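Local coordinates for protein CDP-glucose-4,6-dehydratase (Yersinia pseudotuberculosis, PDB 1RKX) that catalyses the NAD-dependent 4,6-dehydration of CDP-D-glucose to CDP-4-keto-6-deoxy-D-glucose, at residues L29-A34 / Y345-I350; A117-G122 / S174-A179; V235-S240 / N351-T356. All coordinates share one frame; numbering follows the deposited sequence.

Interaction 1 of 3, residues L29-A34 / Y345-I350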
ATOM      1  N   LEU C  29     -33.668 -18.214 -10.446  1.00 22.16           N
ATOM      2  CA  LEU C  29     -34.440 -18.113  -9.211  1.00 21.09           C
ATOM      3  C   LEU C  29     -35.812 -18.765  -9.392  1.00 20.18           C
ATOM      4  O   LEU C  29     -36.281 -19.492  -8.515  1.00 21.51           O
ATOM      5  CB  LEU C  29     -34.611 -16.639  -8.817  1.00 19.65           C
ATOM      6  CG  LEU C  29     -33.341 -15.928  -8.332  1.00 19.96           C
ATOM      7  CD1 LEU C  29     -33.564 -14.417  -8.266  1.00 18.49           C
ATOM      8  CD2 LEU C  29     -32.955 -16.476  -6.961  1.00 19.70           C
ATOM      9  N   GLN C  30     -36.451 -18.502 -10.530  1.00 22.04           N
ATOM     10  CA  GLN C  30     -37.762 -19.087 -10.810  1.00 23.81           C
ATOM     11  C   GLN C  30     -37.696 -20.615 -10.799  1.00 25.24           C
ATOM     12  O   GLN C  30     -38.533 -21.272 -10.175  1.00 23.66           O
ATOM     13  CB  GLN C  30     -38.290 -18.607 -12.162  1.00 22.32           C
ATOM     14  CG  GLN C  30     -38.586 -17.114 -12.217  1.00 23.70           C
ATOM     15  CD  GLN C  30     -38.967 -16.639 -13.605  1.00 27.37           C
ATOM     16  OE1 GLN C  30     -38.836 -15.450 -13.925  1.00 28.21           O
ATOM     17  NE2 GLN C  30     -39.449 -17.556 -14.437  1.00 24.66           N
ATOM     18  N   THR C  31     -36.701 -21.182 -11.480  1.00 24.05           N
ATOM     19  CA  THR C  31     -36.573 -22.636 -11.531  1.00 27.55           C
ATOM     20  C   THR C  31     -36.364 -23.257 -10.156  1.00 26.51           C
ATOM     21  O   THR C  31     -36.705 -24.419  -9.947  1.00 28.30           O
ATOM     22  CB  THR C  31     -35.413 -23.086 -12.446  1.00 31.01           C
ATOM     23  OG1 THR C  31     -34.160 -22.736 -11.853  1.00 34.07           O
ATOM     24  CG2 THR C  31     -35.524 -22.426 -13.800  1.00 31.35           C
ATOM     25  N   MET C  32     -35.814 -22.491  -9.217  1.00 27.07           N
ATOM     26  CA  MET C  32     -35.582 -23.013  -7.876  1.00 26.90           C
ATOM     27  C   MET C  32     -36.762 -22.775  -6.936  1.00 26.34           C
ATOM     28  O   MET C  32     -36.665 -23.015  -5.735  1.00 25.49           O
ATOM     29  CB  MET C  32     -34.296 -22.425  -7.288  1.00 25.62           C
ATOM     30  CG  MET C  32     -33.046 -22.841  -8.058  1.00 28.93           C
ATOM     31  SD  MET C  32     -31.502 -22.485  -7.199  1.00 30.13           S
ATOM     32  CE  MET C  32     -31.490 -20.674  -7.275  1.00 31.31           C
ATOM     33  N   GLY C  33     -37.874 -22.302  -7.494  1.00 24.80           N
ATOM     34  CA  GLY C  33     -39.074 -22.079  -6.702  1.00 26.68           C
ATOM     35  C   GLY C  33     -39.196 -20.787  -5.918  1.00 26.46           C
ATOM     36  O   GLY C  33     -40.058 -20.673  -5.046  1.00 27.05           O
ATOM     37  N   ALA C  34     -38.352 -19.806  -6.209  1.00 25.45           N
ATOM     38  CA  ALA C  34     -38.431 -18.545  -5.484  1.00 25.43           C
ATOM     39  C   ALA C  34     -39.588 -17.698  -6.002  1.00 23.79           C
ATOM     40  O   ALA C  34     -40.049 -17.880  -7.127  1.00 24.82           O
ATOM     41  CB  ALA C  34     -37.114 -17.774  -5.621  1.00 24.51           C
ATOM     42  N   TYR C 345     -35.206 -23.978 -23.171  1.00 26.38           N
ATOM     43  CA  TYR C 345     -33.796 -24.202 -23.477  1.00 27.72           C
ATOM     44  C   TYR C 345     -32.914 -23.559 -22.414  1.00 25.98           C
ATOM     45  O   TYR C 345     -31.944 -24.160 -21.950  1.00 23.99           O
ATOM     46  CB  TYR C 345     -33.435 -23.624 -24.846  1.00 27.45           C
ATOM     47  CG  TYR C 345     -32.052 -24.020 -25.315  1.00 30.37           C
ATOM     48  CD1 TYR C 345     -31.851 -25.196 -26.043  1.00 30.72           C
ATOM     49  CD2 TYR C 345     -30.938 -23.234 -25.009  1.00 31.26           C
ATOM     50  CE1 TYR C 345     -30.575 -25.577 -26.457  1.00 31.71           C
ATOM     51  CE2 TYR C 345     -29.657 -23.605 -25.416  1.00 31.11           C
ATOM     52  CZ  TYR C 345     -29.485 -24.778 -26.141  1.00 32.78           C
ATOM     53  OH  TYR C 345     -28.232 -25.160 -26.558  1.00 33.43           O
ATOM     54  N   SER C 346     -33.255 -22.334 -22.019  1.00 22.43           N
ATOM     55  CA  SER C 346     -32.472 -21.620 -21.010  1.00 22.55           C
ATOM     56  C   SER C 346     -32.566 -22.298 -19.654  1.00 22.30           C
ATOM     57  O   SER C 346     -31.597 -22.319 -18.896  1.00 25.10           O
ATOM     58  CB  SER C 346     -32.933 -20.162 -20.905  1.00 21.19           C
ATOM     59  OG  SER C 346     -32.680 -19.480 -22.122  1.00 21.95           O
ATOM     60  N   ILE C 347     -33.729 -22.860 -19.348  1.00 27.47           N
ATOM     61  CA  ILE C 347     -33.911 -23.552 -18.077  1.00 29.63           C
ATOM     62  C   ILE C 347     -33.002 -24.775 -18.050  1.00 27.84           C
ATOM     63  O   ILE C 347     -32.367 -25.075 -17.038  1.00 26.33           O
ATOM     64  CB  ILE C 347     -35.369 -24.026 -17.892  1.00 29.76           C
ATOM     65  CG1 ILE C 347     -36.315 -22.824 -17.913  1.00 33.89           C
ATOM     66  CG2 ILE C 347     -35.502 -24.804 -16.585  1.00 32.08           C
ATOM     67  CD1 ILE C 347     -35.990 -21.767 -16.883  1.00 36.26           C
ATOM     68  N   THR C 348     -32.950 -25.485 -19.172  1.00 29.19           N
ATOM     69  CA  THR C 348     -32.105 -26.668 -19.276  1.00 37.20           C
ATOM     70  C   THR C 348     -30.634 -26.277 -19.152  1.00 31.31           C
ATOM     71  O   THR C 348     -29.839 -27.020 -18.579  1.00 29.04           O
ATOM     72  CB  THR C 348     -32.335 -27.399 -20.614  1.00 38.94           C
ATOM     73  OG1 THR C 348     -33.666 -27.931 -20.638  1.00 45.51           O
ATOM     74  CG2 THR C 348     -31.333 -28.537 -20.788  1.00 45.06           C
ATOM     75  N   GLU C 349     -30.272 -25.114 -19.691  1.00 28.17           N
ATOM     76  CA  GLU C 349     -28.892 -24.661 -19.605  1.00 27.67           C
ATOM     77  C   GLU C 349     -28.528 -24.458 -18.143  1.00 26.01           C
ATOM     78  O   GLU C 349     -27.441 -24.827 -17.704  1.00 26.92           O
ATOM     79  CB  GLU C 349     -28.694 -23.358 -20.381  1.00 28.67           C
ATOM     80  CG  GLU C 349     -27.249 -22.911 -20.425  1.00 30.11           C
ATOM     81  CD  GLU C 349     -26.786 -22.598 -21.829  1.00 32.40           C
ATOM     82  OE1 GLU C 349     -27.056 -23.408 -22.740  1.00 32.87           O
ATOM     83  OE2 GLU C 349     -26.140 -21.548 -22.023  1.00 36.19           O
ATOM     84  N   ILE C 350     -29.447 -23.870 -17.386  1.00 25.33           N
ATOM     85  CA  ILE C 350     -29.215 -23.649 -15.969  1.00 26.78           C
ATOM     86  C   ILE C 350     -29.058 -24.995 -15.274  1.00 27.15           C
ATOM     87  O   ILE C 350     -28.192 -25.158 -14.414  1.00 27.92           O
ATOM     88  CB  ILE C 350     -30.383 -22.867 -15.335  1.00 25.43           C
ATOM     89  CG1 ILE C 350     -30.341 -21.412 -15.820  1.00 24.87           C
ATOM     90  CG2 ILE C 350     -30.305 -22.943 -13.813  1.00 26.15           C
ATOM     91  CD1 ILE C 350     -31.596 -20.611 -15.514  1.00 26.00           C
TER
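Thr31, in the last turn of helix 20-31, meets Ile347 and Ile350 of helix 342-355. The contact is small, with 128 Å² buried between the two segments. The CA atoms of Thr31 and Ile347 are 7.1 Å apart. The CB of Thr31 points toward the second helix. Its methyl CG2 goes to Ile347, where Ile347 CG2 lies 3.7 Å from Thr31 CG2. Ile347 CD1 is modelled nearer still, closer than two carbons can sit, so that approach is doubtful. The two side chains run antiparallel and overlap at their methyl ends. A chi1 of 69° turns Thr31 OG1 back over its own helix, where it bonds to Trp28 O. The polar end is thus satisfied without help from helix 342-355.

Helix 20-31 is the first helix of the Rossmann fold, following strand 11-15. A Schellman motif closes it. Ala34 N bonds to Leu29 O at 3.1 Å, and Gly33 N to Gln30 O at 2.9 Å. Gly33 is the C-prime residue, with positive phi, and the chain then turns into strand 35-40.

Thr31 and Ile347 form the close-packed part of the contact, yet both are partly exposed and face solvent. Ile350 is the buried side, because Trp24 and Trp28 of helix 20-31 cover it. Ser346 is buried one turn earlier against Trp24 and Leu27. Across the contact itself Ile350 packs loosely: Thr31 OG1 lies on its side, but 4.3 Å from Ile350 CG2.

Interaction 2 of 3, residues A117-G122 / S174-A179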
ATOM      1  N   ALA C 117     -34.570   2.572   0.447  1.00 18.96           N
ATOM      2  CA  ALA C 117     -35.849   1.868   0.480  1.00 19.85           C
ATOM      3  C   ALA C 117     -35.747   0.659   1.403  1.00 24.13           C
ATOM      4  O   ALA C 117     -36.628   0.409   2.229  1.00 20.77           O
ATOM      5  CB  ALA C 117     -36.240   1.425  -0.924  1.00 20.12           C
ATOM      6  N   ILE C 118     -34.656  -0.088   1.264  1.00 21.35           N
ATOM      7  CA  ILE C 118     -34.435  -1.270   2.082  1.00 22.31           C
ATOM      8  C   ILE C 118     -34.357  -0.889   3.558  1.00 22.36           C
ATOM      9  O   ILE C 118     -34.909  -1.575   4.426  1.00 23.00           O
ATOM     10  CB  ILE C 118     -33.137  -1.988   1.649  1.00 21.90           C
ATOM     11  CG1 ILE C 118     -33.325  -2.549   0.237  1.00 22.91           C
ATOM     12  CG2 ILE C 118     -32.777  -3.089   2.648  1.00 22.37           C
ATOM     13  CD1 ILE C 118     -32.081  -3.181  -0.367  1.00 22.68           C
ATOM     14  N   ARG C 119     -33.682   0.223   3.826  1.00 24.56           N
ATOM     15  CA  ARG C 119     -33.516   0.728   5.180  1.00 26.71           C
ATOM     16  C   ARG C 119     -34.864   0.994   5.857  1.00 26.95           C
ATOM     17  O   ARG C 119     -35.079   0.620   7.011  1.00 24.57           O
ATOM     18  CB  ARG C 119     -32.693   2.018   5.131  1.00 25.04           C
ATOM     19  CG  ARG C 119     -32.379   2.647   6.470  1.00 28.30           C
ATOM     20  CD  ARG C 119     -31.279   3.691   6.318  1.00 28.50           C
ATOM     21  NE  ARG C 119     -31.749   5.010   5.901  1.00 29.94           N
ATOM     22  CZ  ARG C 119     -32.170   5.947   6.744  1.00 30.40           C
ATOM     23  NH1 ARG C 119     -32.182   5.704   8.051  1.00 28.60           N
ATOM     24  NH2 ARG C 119     -32.553   7.134   6.287  1.00 30.23           N
ATOM     25  N   HIS C 120     -35.777   1.623   5.128  1.00 26.70           N
ATOM     26  CA  HIS C 120     -37.085   1.957   5.685  1.00 32.27           C
ATOM     27  C   HIS C 120     -38.129   0.848   5.672  1.00 31.73           C
ATOM     28  O   HIS C 120     -38.917   0.730   6.608  1.00 32.34           O
ATOM     29  CB  HIS C 120     -37.631   3.202   4.988  1.00 36.71           C
ATOM     30  CG  HIS C 120     -36.810   4.428   5.238  1.00 42.52           C
ATOM     31  ND1 HIS C 120     -36.531   4.887   6.508  1.00 45.13           N
ATOM     32  CD2 HIS C 120     -36.180   5.272   4.387  1.00 44.13           C
ATOM     33  CE1 HIS C 120     -35.765   5.960   6.428  1.00 45.72           C
ATOM     34  NE2 HIS C 120     -35.537   6.214   5.152  1.00 45.53           N
ATOM     35  N   VAL C 121     -38.141   0.035   4.623  1.00 30.05           N
ATOM     36  CA  VAL C 121     -39.109  -1.054   4.535  1.00 29.01           C
ATOM     37  C   VAL C 121     -38.845  -2.115   5.598  1.00 27.98           C
ATOM     38  O   VAL C 121     -39.776  -2.629   6.221  1.00 28.92           O
ATOM     39  CB  VAL C 121     -39.080  -1.708   3.136  1.00 28.99           C
ATOM     40  CG1 VAL C 121     -39.978  -2.942   3.108  1.00 28.35           C
ATOM     41  CG2 VAL C 121     -39.543  -0.705   2.091  1.00 28.22           C
ATOM     42  N   GLY C 122     -37.571  -2.437   5.804  1.00 28.27           N
ATOM     43  CA  GLY C 122     -37.205  -3.433   6.797  1.00 27.68           C
ATOM     44  C   GLY C 122     -37.495  -4.857   6.353  1.00 27.56           C
ATOM     45  O   GLY C 122     -38.133  -5.079   5.324  1.00 25.71           O
ATOM     46  N   SER C 174     -23.275   2.787   8.415  1.00 21.12           N
ATOM     47  CA  SER C 174     -24.190   3.695   9.091  1.00 22.05           C
ATOM     48  C   SER C 174     -25.549   3.117   9.469  1.00 23.81           C
ATOM     49  O   SER C 174     -26.058   3.399  10.554  1.00 23.34           O
ATOM     50  CB  SER C 174     -24.421   4.933   8.224  1.00 22.95           C
ATOM     51  OG  SER C 174     -23.193   5.535   7.843  1.00 20.21           O
ATOM     52  N   PHE C 175     -26.132   2.312   8.587  1.00 21.66           N
ATOM     53  CA  PHE C 175     -27.467   1.778   8.840  1.00 21.92           C
ATOM     54  C   PHE C 175     -27.638   0.264   8.936  1.00 22.22           C
ATOM     55  O   PHE C 175     -28.659  -0.209   9.440  1.00 23.73           O
ATOM     56  CB  PHE C 175     -28.416   2.331   7.778  1.00 20.80           C
ATOM     57  CG  PHE C 175     -28.264   3.814   7.549  1.00 20.54           C
ATOM     58  CD1 PHE C 175     -27.787   4.300   6.331  1.00 19.61           C
ATOM     59  CD2 PHE C 175     -28.583   4.726   8.555  1.00 19.55           C
ATOM     60  CE1 PHE C 175     -27.631   5.672   6.120  1.00 19.06           C
ATOM     61  CE2 PHE C 175     -28.431   6.100   8.355  1.00 20.62           C
ATOM     62  CZ  PHE C 175     -27.954   6.574   7.134  1.00 20.36           C
ATOM     63  N   PHE C 176     -26.663  -0.496   8.453  1.00 22.85           N
ATOM     64  CA  PHE C 176     -26.745  -1.957   8.508  1.00 21.10           C
ATOM     65  C   PHE C 176     -25.450  -2.484   9.113  1.00 20.86           C
ATOM     66  O   PHE C 176     -24.906  -3.501   8.672  1.00 21.25           O
ATOM     67  CB  PHE C 176     -26.922  -2.539   7.098  1.00 20.79           C
ATOM     68  CG  PHE C 176     -28.065  -1.935   6.321  1.00 22.35           C
ATOM     69  CD1 PHE C 176     -27.826  -1.219   5.150  1.00 21.97           C
ATOM     70  CD2 PHE C 176     -29.383  -2.098   6.747  1.00 22.64           C
ATOM     71  CE1 PHE C 176     -28.881  -0.677   4.410  1.00 22.52           C
ATOM     72  CE2 PHE C 176     -30.444  -1.563   6.018  1.00 23.55           C
ATOM     73  CZ  PHE C 176     -30.194  -0.852   4.845  1.00 23.72           C
ATOM     74  N   ASN C 177     -24.956  -1.776  10.121  1.00 23.52           N
ATOM     75  CA  ASN C 177     -23.707  -2.133  10.779  1.00 29.35           C
ATOM     76  C   ASN C 177     -23.755  -3.523  11.406  1.00 33.41           C
ATOM     77  O   ASN C 177     -24.731  -3.885  12.061  1.00 32.52           O
ATOM     78  CB  ASN C 177     -23.366  -1.094  11.853  1.00 27.72           C
ATOM     79  CG  ASN C 177     -21.957  -1.249  12.387  1.00 30.32           C
ATOM     80  OD1 ASN C 177     -21.618  -2.267  12.988  1.00 33.08           O
ATOM     81  ND2 ASN C 177     -21.124  -0.238  12.163  1.00 31.42           N
ATOM     82  N   PRO C 178     -22.699  -4.324  11.200  1.00 37.64           N
ATOM     83  CA  PRO C 178     -22.627  -5.681  11.750  1.00 42.52           C
ATOM     84  C   PRO C 178     -22.867  -5.689  13.256  1.00 41.43           C
ATOM     85  O   PRO C 178     -23.490  -6.604  13.795  1.00 41.70           O
ATOM     86  CB  PRO C 178     -21.211  -6.120  11.387  1.00 44.49           C
ATOM     87  CG  PRO C 178     -20.992  -5.438  10.075  1.00 46.11           C
ATOM     88  CD  PRO C 178     -21.525  -4.046  10.352  1.00 42.50           C
ATOM     89  N   ALA C 179     -22.375  -4.653  13.925  1.00 41.79           N
ATOM     90  CA  ALA C 179     -22.521  -4.527  15.368  1.00 41.94           C
ATOM     91  C   ALA C 179     -23.979  -4.441  15.795  1.00 40.44           C
ATOM     92  O   ALA C 179     -24.306  -4.698  16.951  1.00 40.88           O
ATOM     93  CB  ALA C 179     -21.769  -3.301  15.859  1.00 43.45           C
TER
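The backbones of helix 100-121 and the end of helix 156-175 come nearest at Arg119 and Phe175, with CA atoms 7.1 Å apart. Both helices flank the parallel sheet of the Rossmann fold. In SDR enzymes this helix pair commonly builds the dimer interface. Accordingly, Pro100 of the second subunit packs on both Arg119 and Phe175.

The Arg119 guanidinium lies over one face of the Phe175 ring. Arg119 CZ is 4.2 Å from the Phe175 centroid, a cation-pi stack with planes 28° apart. Arg119 CD sits over the same face, 3.7 Å from the centroid, as a CH-pi contact. The arginine chain leaves with CG anti to its N (chi1 -178°) and bends at chi3 (84°), which lays its end along the ring. Glu116 forms a salt bridge to Arg119 NH2 and probably helps fix the group. His120 CE1 lies over the opposite face of the guanidinium, toward its rim.

Phe176 points its rim at helix 100-121. Phe176 CZ is 3.7 Å from Arg119 CA, which lies near the ring plane, and 4.1 Å from Ile118 CG2. Beyond it the chain makes an Asx turn, in which Ala179 N bonds to Asn177 OD1 at 2.7 Å.

Interaction 3 of 3, residues V235-S240 / N351-T356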
ATOM      1  N   VAL C 235     -22.102 -16.340 -18.195  1.00 18.49           N
ATOM      2  CA  VAL C 235     -22.940 -15.578 -17.281  1.00 18.59           C
ATOM      3  C   VAL C 235     -23.353 -16.347 -16.023  1.00 19.18           C
ATOM      4  O   VAL C 235     -23.506 -15.759 -14.956  1.00 17.18           O
ATOM      5  CB  VAL C 235     -24.202 -15.041 -18.016  1.00 19.04           C
ATOM      6  CG1 VAL C 235     -25.021 -16.196 -18.585  1.00 18.59           C
ATOM      7  CG2 VAL C 235     -25.035 -14.188 -17.065  1.00 20.64           C
ATOM      8  N   LEU C 236     -23.522 -17.660 -16.133  1.00 18.15           N
ATOM      9  CA  LEU C 236     -23.920 -18.437 -14.966  1.00 18.28           C
ATOM     10  C   LEU C 236     -22.822 -18.568 -13.902  1.00 18.59           C
ATOM     11  O   LEU C 236     -23.115 -18.849 -12.742  1.00 19.92           O
ATOM     12  CB  LEU C 236     -24.399 -19.825 -15.399  1.00 18.12           C
ATOM     13  CG  LEU C 236     -25.618 -19.837 -16.330  1.00 19.38           C
ATOM     14  CD1 LEU C 236     -25.964 -21.272 -16.704  1.00 20.57           C
ATOM     15  CD2 LEU C 236     -26.807 -19.154 -15.645  1.00 19.53           C
ATOM     16  N   GLU C 237     -21.565 -18.357 -14.287  1.00 19.60           N
ATOM     17  CA  GLU C 237     -20.456 -18.465 -13.337  1.00 18.24           C
ATOM     18  C   GLU C 237     -20.556 -17.414 -12.223  1.00 17.20           C
ATOM     19  O   GLU C 237     -20.630 -17.764 -11.048  1.00 15.14           O
ATOM     20  CB  GLU C 237     -19.118 -18.357 -14.078  1.00 19.09           C
ATOM     21  CG  GLU C 237     -18.945 -19.415 -15.181  1.00 20.54           C
ATOM     22  CD  GLU C 237     -18.304 -20.714 -14.698  1.00 22.42           C
ATOM     23  OE1 GLU C 237     -18.653 -21.208 -13.600  1.00 22.65           O
ATOM     24  OE2 GLU C 237     -17.452 -21.258 -15.434  1.00 20.19           O
ATOM     25  N   PRO C 238     -20.546 -16.114 -12.567  1.00 16.11           N
ATOM     26  CA  PRO C 238     -20.654 -15.153 -11.470  1.00 18.33           C
ATOM     27  C   PRO C 238     -22.009 -15.247 -10.770  1.00 17.43           C
ATOM     28  O   PRO C 238     -22.095 -15.073  -9.556  1.00 17.65           O
ATOM     29  CB  PRO C 238     -20.441 -13.803 -12.159  1.00 17.05           C
ATOM     30  CG  PRO C 238     -20.905 -14.057 -13.573  1.00 17.61           C
ATOM     31  CD  PRO C 238     -20.321 -15.424 -13.849  1.00 16.66           C
ATOM     32  N   LEU C 239     -23.063 -15.531 -11.532  1.00 17.43           N
ATOM     33  CA  LEU C 239     -24.394 -15.640 -10.940  1.00 19.14           C
ATOM     34  C   LEU C 239     -24.428 -16.736  -9.874  1.00 18.64           C
ATOM     35  O   LEU C 239     -25.079 -16.582  -8.839  1.00 17.52           O
ATOM     36  CB  LEU C 239     -25.446 -15.908 -12.022  1.00 18.88           C
ATOM     37  CG  LEU C 239     -26.116 -14.660 -12.618  1.00 21.24           C
ATOM     38  CD1 LEU C 239     -25.064 -13.675 -13.104  1.00 22.47           C
ATOM     39  CD2 LEU C 239     -27.050 -15.067 -13.749  1.00 19.73           C
ATOM     40  N   SER C 240     -23.724 -17.840 -10.112  1.00 18.41           N
ATOM     41  CA  SER C 240     -23.700 -18.910  -9.120  1.00 19.24           C
ATOM     42  C   SER C 240     -23.063 -18.355  -7.854  1.00 18.90           C
ATOM     43  O   SER C 240     -23.470 -18.693  -6.747  1.00 16.69           O
ATOM     44  CB  SER C 240     -22.919 -20.130  -9.631  1.00 18.75           C
ATOM     45  OG  SER C 240     -21.544 -19.848  -9.841  1.00 21.32           O
ATOM     46  N   ASN C 351     -29.888 -25.962 -15.652  1.00 29.44           N
ATOM     47  CA  ASN C 351     -29.807 -27.293 -15.054  1.00 31.69           C
ATOM     48  C   ASN C 351     -28.471 -27.953 -15.388  1.00 28.69           C
ATOM     49  O   ASN C 351     -27.851 -28.582 -14.532  1.00 29.02           O
ATOM     50  CB  ASN C 351     -30.958 -28.182 -15.538  1.00 36.47           C
ATOM     51  CG  ASN C 351     -32.302 -27.748 -14.985  1.00 43.22           C
ATOM     52  OD1 ASN C 351     -32.422 -27.402 -13.807  1.00 45.10           O
ATOM     53  ND2 ASN C 351     -33.325 -27.780 -15.829  1.00 46.83           N
ATOM     54  N   ASN C 352     -28.036 -27.811 -16.636  1.00 28.13           N
ATOM     55  CA  ASN C 352     -26.763 -28.383 -17.061  1.00 29.27           C
ATOM     56  C   ASN C 352     -25.637 -27.807 -16.213  1.00 27.90           C
ATOM     57  O   ASN C 352     -24.717 -28.521 -15.819  1.00 26.04           O
ATOM     58  CB  ASN C 352     -26.507 -28.073 -18.537  1.00 30.60           C
ATOM     59  CG  ASN C 352     -27.352 -28.921 -19.466  1.00 35.38           C
ATOM     60  OD1 ASN C 352     -27.496 -28.612 -20.650  1.00 38.11           O
ATOM     61  ND2 ASN C 352     -27.906 -30.005 -18.936  1.00 35.23           N
ATOM     62  N   TYR C 353     -25.717 -26.509 -15.932  1.00 25.51           N
ATOM     63  CA  TYR C 353     -24.698 -25.849 -15.125  1.00 26.18           C
ATOM     64  C   TYR C 353     -24.707 -26.400 -13.705  1.00 26.17           C
ATOM     65  O   TYR C 353     -23.667 -26.792 -13.177  1.00 26.69           O
ATOM     66  CB  TYR C 353     -24.949 -24.340 -15.066  1.00 24.87           C
ATOM     67  CG  TYR C 353     -23.859 -23.592 -14.339  1.00 23.92           C
ATOM     68  CD1 TYR C 353     -22.699 -23.199 -15.003  1.00 22.57           C
ATOM     69  CD2 TYR C 353     -23.966 -23.312 -12.975  1.00 21.74           C
ATOM     70  CE1 TYR C 353     -21.669 -22.550 -14.327  1.00 23.36           C
ATOM     71  CE2 TYR C 353     -22.944 -22.663 -12.293  1.00 23.33           C
ATOM     72  CZ  TYR C 353     -21.797 -22.287 -12.978  1.00 22.00           C
ATOM     73  OH  TYR C 353     -20.777 -21.652 -12.311  1.00 23.28           O
ATOM     74  N   MET C 354     -25.878 -26.415 -13.080  1.00 29.44           N
ATOM     75  CA  MET C 354     -25.975 -26.910 -11.715  1.00 31.69           C
ATOM     76  C   MET C 354     -25.550 -28.359 -11.569  1.00 32.03           C
ATOM     77  O   MET C 354     -24.988 -28.735 -10.545  1.00 31.92           O
ATOM     78  CB  MET C 354     -27.394 -26.741 -11.175  1.00 33.31           C
ATOM     79  CG  MET C 354     -27.766 -25.300 -10.877  1.00 40.77           C
ATOM     80  SD  MET C 354     -28.968 -25.176  -9.541  1.00 44.40           S
ATOM     81  CE  MET C 354     -30.498 -25.486 -10.437  1.00 45.94           C
ATOM     82  N   ASN C 355     -25.813 -29.168 -12.593  1.00 32.82           N
ATOM     83  CA  ASN C 355     -25.453 -30.581 -12.557  1.00 36.13           C
ATOM     84  C   ASN C 355     -24.002 -30.857 -12.941  1.00 38.92           C
ATOM     85  O   ASN C 355     -23.518 -31.976 -12.767  1.00 38.42           O
ATOM     86  CB  ASN C 355     -26.379 -31.394 -13.466  1.00 35.79           C
ATOM     87  CG  ASN C 355     -27.811 -31.417 -12.969  1.00 34.92           C
ATOM     88  OD1 ASN C 355     -28.066 -31.688 -11.797  1.00 34.41           O
ATOM     89  ND2 ASN C 355     -28.753 -31.144 -13.862  1.00 34.48           N
ATOM     90  N   THR C 356     -23.309 -29.852 -13.470  1.00 42.83           N
ATOM     91  CA  THR C 356     -21.909 -30.031 -13.850  1.00 46.41           C
ATOM     92  C   THR C 356     -21.116 -30.349 -12.589  1.00 54.79           C
ATOM     93  O   THR C 356     -20.975 -29.504 -11.707  1.00 52.83           O
ATOM     94  CB  THR C 356     -21.331 -28.765 -14.511  1.00 41.11           C
ATOM     95  OG1 THR C 356     -22.030 -28.508 -15.735  1.00 36.01           O
ATOM     96  CG2 THR C 356     -19.850 -28.952 -14.818  1.00 36.98           C
TER
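Tyr353 reaches from helix 342-355 to helix 236-251 and meets Leu236, Glu237 and Ser240. The apolar part is at the base of the ring. Leu236 CB lies over one face, 3.9 Å from the Tyr353 centroid, a CH-pi contact. Leu236 CD1 touches Tyr353 CB at 3.6 Å. The chi1 of Tyr353 is trans (-175°), which swings the ring out toward helix 236-251. Trp320 meets the same ring edge-to-face.

Helix 342-355 is the C-terminal helix of this extended SDR fold. Here it packs on the helix that follows strand 229-234. The short axes pass 11.4 Å apart with a crossing angle of -62°, so Tyr353 has to bridge a wide gap.

The polar part is at the phenol end. Tyr353 OH donates to Glu237 OE1 at 2.5 Å. The hydroxyl meets OE1 on the anti side, 28° out of the carboxylate plane. Glu237 OE1 also accepts from Arg319 N, and Glu237 OE2 from Trp320 N. Three bonds therefore hold this buried carboxylate, and these donors would probably stabilise its negative charge. Ser240 OG is 3.2 Å from Tyr353 OH. Within its own helix Ser240 OG donates to Glu237 O at 2.6 Å, and Trp316 NE1 also bonds to this OG.

How the interactions relate
Interactions 1 and 3 share helix 342-355 and have centres 10 Å apart. They touch where Leu236 CD1 lies 4.1 Å from Ile350 CA. Helix 20-31 joins them further, since Trp28 meets both Ile350 and Ser240. The C-terminal helix is thus held on the first Rossmann helix and on helix 236-251. Both contacts lie near the NAD site without touching the cofactor. The Glu237 side chain is about 11 Å from bound NAD, and that of Ile350 about 14 Å. Interaction 2 is remote, with its centre 31 Å from each of the others. Its nearest atoms are about 14 Å from interaction 1 and about 17 Å from interaction 3. It faces the second subunit instead.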